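Local structure of Sodium/sialic acid symporter SiaT (Proteus mirabilis, 5NV9) at residues Ile133-Val136 against Ala137-Tyr141; Phe95-Pro98 against Phe99-Leu103. The protein uses the sodium gradient across the bacterial inner membrane to import the sialic acid N-acetylneuraminic acid. One frame throughout, in Å; residues are numbered along the deposited sequence.

How the contacts relate
Contact 2 comes first along the chain, on the last turns of helix 89-102, and contact 1 follows on the long transmembrane helix 118-151, with the short helix 110-115 between them in the sequence. Their centres are about 30 Å apart and their nearest atoms about 17 Å, so the two do not touch. Both belong to the part of this LeuT-fold chain shared with the sodium:solute symporter family, yet at different depths. Contact 1 is buried in the membrane part, where Arg135 reaches the sialic acid and the helix packs beside the sodium-binding helix 328-361. Contact 2 belongs to the cytoplasmic side, away from the substrate and sodium sites, where helix 89-102 ends against helices 267-301 and 415-427.

Contact 1. Residues Ile133-Val136 against Ala137-Tyr141; sequences IGRV and AIITY. With SLB (N-acetyl-beta-neuraminic acid), chain D.
Arg135 and Ile139 meet one turn apart on transmembrane helix 118-151, in a local, buried contact beside the sialic acid pocket. The guanidinium of Arg135 has the CD1 methyl of Ile139 over the centre of one face, 3.9 Å above its plane, while the carboxylate oxygen O1B of the substrate comes in at the edge. There Arg135 NH1 donates to O1B of the N-acetyl-beta-neuraminic acid at 3.1 Å, with an N-H...O angle of 161°, and the acceptor lies in the guanidinium plane. The arginine gets that far because CG stands anti to the backbone N (chi1 172°) and the chain stays extended to NE. Ile139 keeps it company along the way, its CD1 lying 3.8 Å from Arg135 CG. Beyond the two segments, Arg135 NH2 is hydrogen-bonded to Thr58 O, so the group is held from the protein side as well as by the ligand, and its positive charge should suit the carboxylate.

The backbone carries the helical hydrogen bonds Ile138 N to Gly134 O (2.9 Å) and Ile139 N to Arg135 O (2.8 Å). Thr140 adds a side-chain bond to the usual one. With chi1 at -59° its OG1 is turned back over the preceding turn and donates to Val136 O at 2.8 Å, while Thr140 N donates to the same oxygen from the opposite face of the carbonyl plane at 3.0 Å. The hydroxyl is thereby satisfied within its own helix, on a side where Val136 and Thr140 pack against helices 370-398 and 328-361. Ile139 also touches Ser60 and Ser343, a substrate-binding and a sodium-binding residue. An arginine hydrogen-bonded to the sialic acid carboxylate, next to the sodium-binding helix, marks the central substrate site of this LeuT-fold symporter.

Contact 2. Residues Phe95-Pro98 against Phe99-Leu103; sequences FYIP and FFRKL
At the edge of the Tyr96 ring, near its plane, sits CE2 of Phe100, which packs 4.0 Å from Tyr96 CB. Beyond the contact, Tyr96 and Phe100 both touch Phe422 of helix 415-427. Phe99 is set differently: the carbonyl oxygens Phe95 O and Tyr96 O lie at its ring edge, with Phe99 CD1 3.5 Å from Phe95 O. At Pro98 the ring nitrogen has no hydrogen to give to the turn before, and helix 89-102 kinks, as helices commonly do at an internal proline. Across the kink Tyr96 O accepts a hydrogen bond from Phe99 N, three residues on, at 3.0 Å, the donor standing above the carbonyl plane, and a weak one from Phe100 N. The regular pattern then resumes, with a hydrogen bond from Arg101 N to Ile97 O at 2.8 Å. Ile97 and Arg101 run side by side, CG2 of the first 3.7 Å from CD of the second, before chi3 (71°) bends the arginine towards Tyr261 O and Thr264 O, where NH1 is hydrogen-bonded. One residue on, the Lys102 chain lies along Pro98 O, its CG 3.2 Å from that oxygen.

Contact 1. Residues Ile133-Val136 against Ala137-Tyr141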
ATOM      1  N   ILE A 133      -2.652  -2.883 -10.528  1.00 22.28           N
ATOM      2  CA  ILE A 133      -1.801  -2.717 -11.697  1.00 25.29           C
ATOM      3  C   ILE A 133      -1.199  -1.307 -11.782  1.00 26.77           C
ATOM      4  O   ILE A 133       0.025  -1.159 -12.028  1.00 27.76           O
ATOM      5  CB  ILE A 133      -2.539  -3.047 -12.969  1.00 28.18           C
ATOM      6  CG1 ILE A 133      -2.939  -4.528 -12.966  1.00 31.12           C
ATOM      7  CG2 ILE A 133      -1.673  -2.716 -14.194  1.00 29.64           C
ATOM      8  CD1 ILE A 133      -1.844  -5.448 -13.436  1.00 35.56           C
ATOM      9  N   GLY A 134      -2.023  -0.280 -11.551  1.00 26.27           N
ATOM     10  CA  GLY A 134      -1.524   1.065 -11.394  1.00 26.72           C
ATOM     11  C   GLY A 134      -0.570   1.290 -10.211  1.00 26.69           C
ATOM     12  O   GLY A 134       0.434   1.995 -10.347  1.00 25.23           O
ATOM     13  N   ARG A 135      -0.884   0.741  -9.037  1.00 23.55           N
ATOM     14  CA  ARG A 135      -0.067   1.009  -7.863  1.00 28.08           C
ATOM     15  C   ARG A 135       1.377   0.489  -8.067  1.00 27.47           C
ATOM     16  O   ARG A 135       2.342   1.187  -7.686  1.00 25.93           O
ATOM     17  CB  ARG A 135      -0.740   0.456  -6.579  1.00 27.52           C
ATOM     18  CG  ARG A 135       0.101   0.494  -5.316  1.00 26.56           C
ATOM     19  CD  ARG A 135      -0.687  -0.087  -4.161  1.00 24.94           C
ATOM     20  NE  ARG A 135       0.106  -0.445  -2.991  1.00 24.06           N
ATOM     21  CZ  ARG A 135       0.638   0.422  -2.154  1.00 24.43           C
ATOM     22  NH1 ARG A 135       0.442   1.738  -2.345  1.00 24.40           N
ATOM     23  NH2 ARG A 135       1.386  -0.023  -1.118  1.00 22.96           N
ATOM     24  N   VAL A 136       1.504  -0.705  -8.660  1.00 25.33           N
ATOM     25  CA  VAL A 136       2.775  -1.293  -8.981  1.00 26.15           C
ATOM     26  C   VAL A 136       3.576  -0.373  -9.945  1.00 28.34           C
ATOM     27  O   VAL A 136       4.825  -0.127  -9.721  1.00 26.01           O
ATOM     28  CB  VAL A 136       2.627  -2.676  -9.626  1.00 25.90           C
ATOM     29  CG1 VAL A 136       3.956  -3.177 -10.180  1.00 27.76           C
ATOM     30  CG2 VAL A 136       2.088  -3.682  -8.632  1.00 25.60           C
ATOM     31  N   ALA A 137       2.903   0.098 -11.011  1.00 26.29           N
ATOM     32  CA  ALA A 137       3.553   0.966 -12.035  1.00 26.26           C
ATOM     33  C   ALA A 137       4.041   2.272 -11.404  1.00 24.17           C
ATOM     34  O   ALA A 137       5.181   2.671 -11.599  1.00 27.93           O
ATOM     35  CB  ALA A 137       2.633   1.245 -13.202  1.00 25.45           C
ATOM     36  N   ILE A 138       3.222   2.830 -10.547  1.00 25.24           N
ATOM     37  CA  ILE A 138       3.538   4.048  -9.837  1.00 27.89           C
ATOM     38  C   ILE A 138       4.686   3.866  -8.867  1.00 28.30           C
ATOM     39  O   ILE A 138       5.569   4.735  -8.790  1.00 26.09           O
ATOM     40  CB  ILE A 138       2.289   4.657  -9.177  1.00 31.34           C
ATOM     41  CG1 ILE A 138       1.367   5.186 -10.293  1.00 36.21           C
ATOM     42  CG2 ILE A 138       2.664   5.838  -8.294  1.00 34.28           C
ATOM     43  CD1 ILE A 138       0.065   5.832  -9.859  1.00 39.25           C
ATOM     44  N   ILE A 139       4.673   2.747  -8.126  1.00 26.96           N
ATOM     45  CA  ILE A 139       5.664   2.488  -7.100  1.00 24.64           C
ATOM     46  C   ILE A 139       7.029   2.376  -7.820  1.00 25.45           C
ATOM     47  O   ILE A 139       8.027   2.845  -7.345  1.00 23.81           O
ATOM     48  CB  ILE A 139       5.381   1.228  -6.278  1.00 22.26           C
ATOM     49  CG1 ILE A 139       4.337   1.534  -5.200  1.00 25.62           C
ATOM     50  CG2 ILE A 139       6.646   0.754  -5.586  1.00 22.95           C
ATOM     51  CD1 ILE A 139       3.775   0.291  -4.532  1.00 23.37           C
ATOM     52  N   THR A 140       7.029   1.674  -8.943  1.00 25.47           N
ATOM     53  CA  THR A 140       8.228   1.429  -9.724  1.00 25.60           C
ATOM     54  C   THR A 140       8.780   2.725 -10.367  1.00 26.69           C
ATOM     55  O   THR A 140       9.973   3.014 -10.310  1.00 23.87           O
ATOM     56  CB  THR A 140       7.896   0.330 -10.736  1.00 24.41           C
ATOM     57  OG1 THR A 140       7.477  -0.821 -10.010  1.00 23.65           O
ATOM     58  CG2 THR A 140       9.058   0.019 -11.606  1.00 27.66           C
ATOM     59  N   TYR A 141       7.884   3.510 -10.937  1.00 28.78           N
ATOM     60  CA  TYR A 141       8.168   4.838 -11.467  1.00 29.71           C
ATOM     61  C   TYR A 141       8.810   5.775 -10.474  1.00 31.98           C
ATOM     62  O   TYR A 141       9.860   6.328 -10.806  1.00 32.04           O
ATOM     63  CB  TYR A 141       6.885   5.452 -12.063  1.00 34.07           C
ATOM     64  CG  TYR A 141       7.084   6.850 -12.631  1.00 39.55           C
ATOM     65  CD1 TYR A 141       7.912   7.060 -13.715  1.00 43.92           C
ATOM     66  CD2 TYR A 141       6.439   7.942 -12.084  1.00 46.39           C
ATOM     67  CE1 TYR A 141       8.109   8.333 -14.238  1.00 47.21           C
ATOM     68  CE2 TYR A 141       6.619   9.215 -12.602  1.00 51.85           C
ATOM     69  CZ  TYR A 141       7.459   9.398 -13.681  1.00 52.46           C
ATOM     70  OH  TYR A 141       7.648  10.653 -14.216  1.00 66.76           O
TER
HETATM   71  C1  SLB D 503       2.395   3.903   0.709  1.00 27.24           C
HETATM   72  C2  SLB D 503       1.163   4.147   1.537  1.00 25.15           C
HETATM   73  C3  SLB D 503       0.551   5.468   1.130  1.00 24.67           C
HETATM   74  C4  SLB D 503      -0.594   5.906   2.070  1.00 25.99           C
HETATM   75  C5  SLB D 503       0.031   5.995   3.462  1.00 26.42           C
HETATM   76  C6  SLB D 503       0.645   4.634   3.850  1.00 26.08           C
HETATM   77  C7  SLB D 503       1.326   4.604   5.226  1.00 24.20           C
HETATM   78  C8  SLB D 503       1.918   3.252   5.525  1.00 22.85           C
HETATM   79  C9  SLB D 503       2.446   3.175   6.957  1.00 24.83           C
HETATM   80  C10 SLB D 503      -0.846   7.501   5.210  1.00 28.16           C
HETATM   81  C11 SLB D 503      -1.777   7.535   6.393  1.00 31.60           C
HETATM   82  N5  SLB D 503      -0.968   6.392   4.465  1.00 27.84           N
HETATM   83  O1A SLB D 503       3.523   4.273   1.184  1.00 24.48           O
HETATM   84  O1B SLB D 503       2.247   3.378  -0.459  1.00 29.61           O
HETATM   85  O2  SLB D 503       0.194   3.073   1.368  1.00 24.77           O
HETATM   86  O4  SLB D 503      -1.130   7.218   1.683  1.00 24.67           O
HETATM   87  O6  SLB D 503       1.632   4.250   2.896  1.00 27.94           O
HETATM   88  O7  SLB D 503       2.406   5.541   5.279  1.00 23.82           O
HETATM   89  O8  SLB D 503       0.943   2.237   5.317  1.00 25.09           O
HETATM   90  O9  SLB D 503       1.387   3.288   7.940  1.00 27.58           O
HETATM   91  O10 SLB D 503      -0.007   8.390   4.986  1.00 26.82           O

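Contact 2. Residues Phe95-Pro98 against Phe99-Leu103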
ATOM      1  N   PHE A  95     -15.505  -6.679  13.664  1.00 25.45           N
ATOM      2  CA  PHE A  95     -16.663  -6.715  12.756  1.00 24.80           C
ATOM      3  C   PHE A  95     -16.382  -7.369  11.422  1.00 23.38           C
ATOM      4  O   PHE A  95     -17.337  -7.891  10.831  1.00 22.41           O
ATOM      5  CB  PHE A  95     -17.227  -5.323  12.568  1.00 26.06           C
ATOM      6  CG  PHE A  95     -17.771  -4.739  13.832  1.00 31.53           C
ATOM      7  CD1 PHE A  95     -18.841  -5.335  14.472  1.00 38.57           C
ATOM      8  CD2 PHE A  95     -17.227  -3.593  14.385  1.00 34.57           C
ATOM      9  CE1 PHE A  95     -19.340  -4.815  15.664  1.00 41.28           C
ATOM     10  CE2 PHE A  95     -17.745  -3.046  15.544  1.00 37.67           C
ATOM     11  CZ  PHE A  95     -18.791  -3.673  16.199  1.00 39.65           C
ATOM     12  N   TYR A  96     -15.125  -7.327  10.927  1.00 21.06           N
ATOM     13  CA  TYR A  96     -14.827  -7.765   9.528  1.00 20.38           C
ATOM     14  C   TYR A  96     -14.173  -9.125   9.524  1.00 20.59           C
ATOM     15  O   TYR A  96     -14.656 -10.032   8.895  1.00 19.91           O
ATOM     16  CB  TYR A  96     -13.955  -6.743   8.793  1.00 22.30           C
ATOM     17  CG  TYR A  96     -14.638  -5.416   8.397  1.00 22.13           C
ATOM     18  CD1 TYR A  96     -14.890  -4.430   9.313  1.00 26.01           C
ATOM     19  CD2 TYR A  96     -14.979  -5.166   7.063  1.00 26.97           C
ATOM     20  CE1 TYR A  96     -15.520  -3.218   8.961  1.00 26.58           C
ATOM     21  CE2 TYR A  96     -15.573  -3.959   6.666  1.00 26.85           C
ATOM     22  CZ  TYR A  96     -15.869  -3.001   7.624  1.00 28.65           C
ATOM     23  OH  TYR A  96     -16.464  -1.844   7.176  1.00 26.19           O
ATOM     24  N   ILE A  97     -13.073  -9.272  10.280  1.00 22.23           N
ATOM     25  CA  ILE A  97     -12.211 -10.505  10.239  1.00 23.29           C
ATOM     26  C   ILE A  97     -12.941 -11.855  10.479  1.00 23.20           C
ATOM     27  O   ILE A  97     -12.704 -12.831   9.703  1.00 24.28           O
ATOM     28  CB  ILE A  97     -10.939 -10.344  11.092  1.00 22.70           C
ATOM     29  CG1 ILE A  97      -9.960  -9.465  10.300  1.00 24.32           C
ATOM     30  CG2 ILE A  97     -10.332 -11.685  11.468  1.00 24.84           C
ATOM     31  CD1 ILE A  97      -8.735  -9.008  11.082  1.00 24.51           C
ATOM     32  N   PRO A  98     -13.926 -11.870  11.379  1.00 24.05           N
ATOM     33  CA  PRO A  98     -14.711 -13.119  11.530  1.00 27.85           C
ATOM     34  C   PRO A  98     -15.423 -13.592  10.274  1.00 27.04           C
ATOM     35  O   PRO A  98     -15.458 -14.803  10.027  1.00 29.44           O
ATOM     36  CB  PRO A  98     -15.696 -12.798  12.670  1.00 26.90           C
ATOM     37  CG  PRO A  98     -15.050 -11.677  13.423  1.00 27.14           C
ATOM     38  CD  PRO A  98     -14.332 -10.853  12.372  1.00 25.72           C
ATOM     39  N   PHE A  99     -15.948 -12.674   9.459  1.00 27.57           N
ATOM     40  CA  PHE A  99     -16.574 -13.087   8.186  1.00 27.89           C
ATOM     41  C   PHE A  99     -15.565 -13.636   7.229  1.00 26.23           C
ATOM     42  O   PHE A  99     -15.774 -14.704   6.636  1.00 23.79           O
ATOM     43  CB  PHE A  99     -17.352 -11.941   7.532  1.00 29.31           C
ATOM     44  CG  PHE A  99     -18.642 -11.636   8.250  1.00 30.67           C
ATOM     45  CD1 PHE A  99     -18.663 -10.793   9.325  1.00 28.90           C
ATOM     46  CD2 PHE A  99     -19.835 -12.231   7.840  1.00 33.53           C
ATOM     47  CE1 PHE A  99     -19.836 -10.558   9.990  1.00 32.90           C
ATOM     48  CE2 PHE A  99     -21.010 -11.978   8.506  1.00 31.03           C
ATOM     49  CZ  PHE A  99     -21.006 -11.148   9.593  1.00 28.07           C
ATOM     50  N   PHE A 100     -14.443 -12.929   7.126  1.00 26.16           N
ATOM     51  CA  PHE A 100     -13.384 -13.298   6.204  1.00 25.26           C
ATOM     52  C   PHE A 100     -12.839 -14.689   6.578  1.00 24.86           C
ATOM     53  O   PHE A 100     -12.591 -15.524   5.696  1.00 25.90           O
ATOM     54  CB  PHE A 100     -12.219 -12.257   6.219  1.00 26.11           C
ATOM     55  CG  PHE A 100     -12.538 -10.916   5.557  1.00 23.40           C
ATOM     56  CD1 PHE A 100     -13.186 -10.839   4.329  1.00 26.32           C
ATOM     57  CD2 PHE A 100     -12.151  -9.723   6.145  1.00 23.19           C
ATOM     58  CE1 PHE A 100     -13.457  -9.578   3.723  1.00 28.64           C
ATOM     59  CE2 PHE A 100     -12.422  -8.479   5.554  1.00 23.09           C
ATOM     60  CZ  PHE A 100     -13.060  -8.397   4.338  1.00 23.88           C
ATOM     61  N   ARG A 101     -12.603 -14.921   7.859  1.00 23.61           N
ATOM     62  CA  ARG A 101     -12.067 -16.170   8.281  1.00 25.38           C
ATOM     63  C   ARG A 101     -13.064 -17.306   8.134  1.00 26.71           C
ATOM     64  O   ARG A 101     -12.682 -18.370   7.678  1.00 24.62           O
ATOM     65  CB  ARG A 101     -11.555 -16.099   9.713  1.00 25.23           C
ATOM     66  CG  ARG A 101     -10.236 -15.327   9.717  1.00 28.39           C
ATOM     67  CD  ARG A 101      -9.583 -15.263  11.078  1.00 26.97           C
ATOM     68  NE  ARG A 101      -9.064 -16.577  11.458  1.00 30.16           N
ATOM     69  CZ  ARG A 101      -7.938 -17.149  11.024  1.00 26.35           C
ATOM     70  NH1 ARG A 101      -7.118 -16.563  10.133  1.00 26.07           N
ATOM     71  NH2 ARG A 101      -7.655 -18.329  11.483  1.00 24.10           N
ATOM     72  N   LYS A 102     -14.313 -17.099   8.561  1.00 26.05           N
ATOM     73  CA  LYS A 102     -15.291 -18.184   8.569  1.00 26.69           C
ATOM     74  C   LYS A 102     -15.682 -18.595   7.176  1.00 27.89           C
ATOM     75  O   LYS A 102     -16.060 -19.749   6.944  1.00 27.20           O
ATOM     76  CB  LYS A 102     -16.548 -17.805   9.316  1.00 26.18           C
ATOM     77  CG  LYS A 102     -16.334 -17.817  10.809  1.00 27.11           C
ATOM     78  CD  LYS A 102     -17.536 -17.275  11.490  1.00 31.94           C
ATOM     79  CE  LYS A 102     -17.210 -16.778  12.867  1.00 33.03           C
ATOM     80  NZ  LYS A 102     -17.040 -17.921  13.725  1.00 31.97           N
ATOM     81  N   LEU A 103     -15.628 -17.649   6.247  1.00 26.36           N
ATOM     82  CA  LEU A 103     -15.887 -17.974   4.848  1.00 28.68           C
ATOM     83  C   LEU A 103     -14.689 -18.608   4.176  1.00 25.10           C
ATOM     84  O   LEU A 103     -14.809 -18.969   3.041  1.00 27.28           O
ATOM     85  CB  LEU A 103     -16.360 -16.749   4.031  1.00 29.85           C
ATOM     86  CG  LEU A 103     -17.730 -16.109   4.377  1.00 32.42           C
ATOM     87  CD1 LEU A 103     -17.841 -14.735   3.742  1.00 32.16           C
ATOM     88  CD2 LEU A 103     -18.926 -16.957   3.987  1.00 33.56           C
TER